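Local coordinates for ribokinase (Staphylococcus aureus, PDB 3RY7), which catalyses the ATP- and magnesium-dependent phosphorylation of D-ribose at O-5, giving D-ribose 5-phosphate, at residues G159-L164 / L179-V184. Residues are numbered along the deposited sequence; the frame is centred on the assembly and turned at random.
Sequences GVTTVL and LIDIIV
Thr162 OG1 reaches across from its strand to the loop Leu179-Asp181, just before the strand of Ile182 and Ile183, and is gripped there by two bonds. It donates to a lone pair of Leu179 O at 2.6 Å, within the plane of that carbonyl, and accepts from Asp181 N at 2.8 Å. With chi1 at 61° the hydroxyl is flanked by the N and C of its own backbone, which aims it at that loop. Asp181 answers from the other segment: its OD2 takes the N-H of Thr162 at 3.1 Å in a nearly straight bond (166°). The N-H comes in from above the plane of the carboxylate, 41° out of it. These reciprocal bonds tie the segments together where the parallel pairing begins, and are the tight part of the contact. Ile182 N then bonds to Thr162 O, Leu164 N to Ile182 O and Val184 N to Leu164 O.

Apolar packing flanks them. On one face of the sheet Val163 CB meets Ile182 CB at 3.8 Å. On the other, Leu164 CD2 touches Ile180 CD1 at 3.5 Å, and Leu172 also packs on Leu164. The outer side, by the Asp181 carboxylate, is partly open to solvent: a water donates to Val160 O (2.9 Å) and Asp181 OD2 (2.6 Å).

Strands 161-165 and 182-183 are neighbours in the large central sheet, joined through helix 174-177. This is a beta-alpha-beta crossover of the alpha/beta ribokinase (PfkB) fold.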
loop_
_atom_site.group_PDB
_atom_site.type_symbol
_atom_site.label_atom_id
_atom_site.label_comp_id
_atom_site.label_asym_id
_atom_site.label_seq_id
_atom_site.Cartn_x
_atom_site.Cartn_y
_atom_site.Cartn_z
ATOM N N GLY A 159 0.698 -33.726 -23.599
ATOM C CA GLY A 159 1.742 -32.785 -24.003
ATOM C C GLY A 159 1.730 -31.425 -23.299
ATOM O O GLY A 159 2.358 -30.468 -23.752
ATOM N N VAL A 160 1.021 -31.336 -22.180
ATOM C CA VAL A 160 0.944 -30.085 -21.422
ATOM C C VAL A 160 2.074 -30.023 -20.381
ATOM O O VAL A 160 2.282 -30.978 -19.624
ATOM C CB VAL A 160 -0.434 -29.924 -20.751
ATOM C CG1 VAL A 160 -0.481 -28.663 -19.876
ATOM C CG2 VAL A 160 -1.533 -29.900 -21.818
ATOM N N THR A 161 2.819 -28.914 -20.368
ATOM C CA THR A 161 3.961 -28.740 -19.456
ATOM C C THR A 161 3.548 -28.640 -17.981
ATOM O O THR A 161 2.697 -27.830 -17.620
ATOM C CB THR A 161 4.761 -27.476 -19.830
ATOM O OG1 THR A 161 5.149 -27.571 -21.200
ATOM C CG2 THR A 161 6.008 -27.339 -18.952
ATOM N N THR A 162 4.138 -29.471 -17.129
ATOM C CA THR A 162 3.812 -29.422 -15.713
ATOM C C THR A 162 4.831 -28.636 -14.891
ATOM O O THR A 162 6.038 -28.780 -15.075
ATOM C CB THR A 162 3.678 -30.811 -15.108
ATOM O OG1 THR A 162 4.922 -31.511 -15.237
ATOM C CG2 THR A 162 2.566 -31.588 -15.799
ATOM N N VAL A 163 4.343 -27.807 -13.974
ATOM C CA VAL A 163 5.232 -27.070 -13.095
ATOM C C VAL A 163 4.810 -27.136 -11.631
ATOM O O VAL A 163 3.685 -26.787 -11.263
ATOM C CB VAL A 163 5.525 -25.617 -13.615
ATOM C CG1 VAL A 163 4.645 -25.250 -14.803
ATOM C CG2 VAL A 163 5.443 -24.610 -12.503
ATOM N N LEU A 164 5.712 -27.640 -10.799
ATOM C CA LEU A 164 5.434 -27.802 -9.383
ATOM C C LEU A 164 6.275 -26.840 -8.552
ATOM O O LEU A 164 7.507 -26.838 -8.631
ATOM C CB LEU A 164 5.704 -29.228 -8.912
ATOM C CG LEU A 164 5.535 -29.436 -7.396
ATOM C CD1 LEU A 164 4.090 -29.288 -6.999
ATOM C CD2 LEU A 164 6.074 -30.782 -6.936
ATOM N N LEU A 179 6.512 -36.907 -12.889
ATOM C CA LEU A 179 5.526 -36.231 -13.721
ATOM C C LEU A 179 5.834 -34.744 -13.891
ATOM O O LEU A 179 5.135 -34.039 -14.622
ATOM C CB LEU A 179 4.124 -36.392 -13.112
ATOM C CG LEU A 179 3.608 -37.822 -12.914
ATOM C CD1 LEU A 179 2.171 -37.836 -12.319
ATOM C CD2 LEU A 179 3.659 -38.565 -14.242
ATOM N N ILE A 180 6.868 -34.267 -13.203
ATOM C CA ILE A 180 7.181 -32.834 -13.156
ATOM C C ILE A 180 8.153 -32.420 -14.245
ATOM O O ILE A 180 9.249 -32.969 -14.336
ATOM C CB ILE A 180 7.819 -32.472 -11.811
ATOM C CG1 ILE A 180 6.878 -32.835 -10.661
ATOM C CG2 ILE A 180 8.217 -30.979 -11.778
ATOM C CD1 ILE A 180 7.568 -32.893 -9.325
ATOM N N ASP A 181 7.757 -31.451 -15.064
ATOM C CA ASP A 181 8.630 -30.905 -16.101
ATOM C C ASP A 181 9.529 -29.761 -15.574
ATOM O O ASP A 181 10.723 -29.681 -15.900
ATOM C CB ASP A 181 7.779 -30.447 -17.281
ATOM C CG ASP A 181 7.063 -31.618 -17.963
ATOM O OD1 ASP A 181 7.537 -32.773 -17.820
ATOM O OD2 ASP A 181 6.035 -31.396 -18.633
ATOM N N ILE A 182 8.950 -28.908 -14.732
ATOM C CA ILE A 182 9.640 -27.752 -14.169
ATOM C C ILE A 182 9.413 -27.725 -12.676
ATOM O O ILE A 182 8.264 -27.666 -12.227
ATOM C CB ILE A 182 9.071 -26.433 -14.729
ATOM C CG1 ILE A 182 8.991 -26.459 -16.251
ATOM C CG2 ILE A 182 9.883 -25.227 -14.241
ATOM C CD1 ILE A 182 8.603 -25.084 -16.844
ATOM N N ILE A 183 10.487 -27.788 -11.899
ATOM C CA ILE A 183 10.354 -27.687 -10.461
ATOM C C ILE A 183 10.965 -26.367 -9.956
ATOM O O ILE A 183 12.018 -25.943 -10.430
ATOM C CB ILE A 183 10.937 -28.921 -9.761
ATOM C CG1 ILE A 183 10.424 -29.010 -8.336
ATOM C CG2 ILE A 183 12.471 -28.933 -9.826
ATOM C CD1 ILE A 183 10.720 -30.337 -7.656
ATOM N N VAL A 184 10.292 -25.716 -9.009
ATOM C CA VAL A 184 10.692 -24.381 -8.539
ATOM C C VAL A 184 10.704 -24.290 -7.014
ATOM O O VAL A 184 9.886 -23.586 -6.431
ATOM C CB VAL A 184 9.705 -23.310 -9.056
ATOM C CG1 VAL A 184 10.141 -21.920 -8.660
ATOM C CG2 VAL A 184 9.544 -23.416 -10.562
HETATM O O HOH W 1 4.401 -32.934 -19.865
#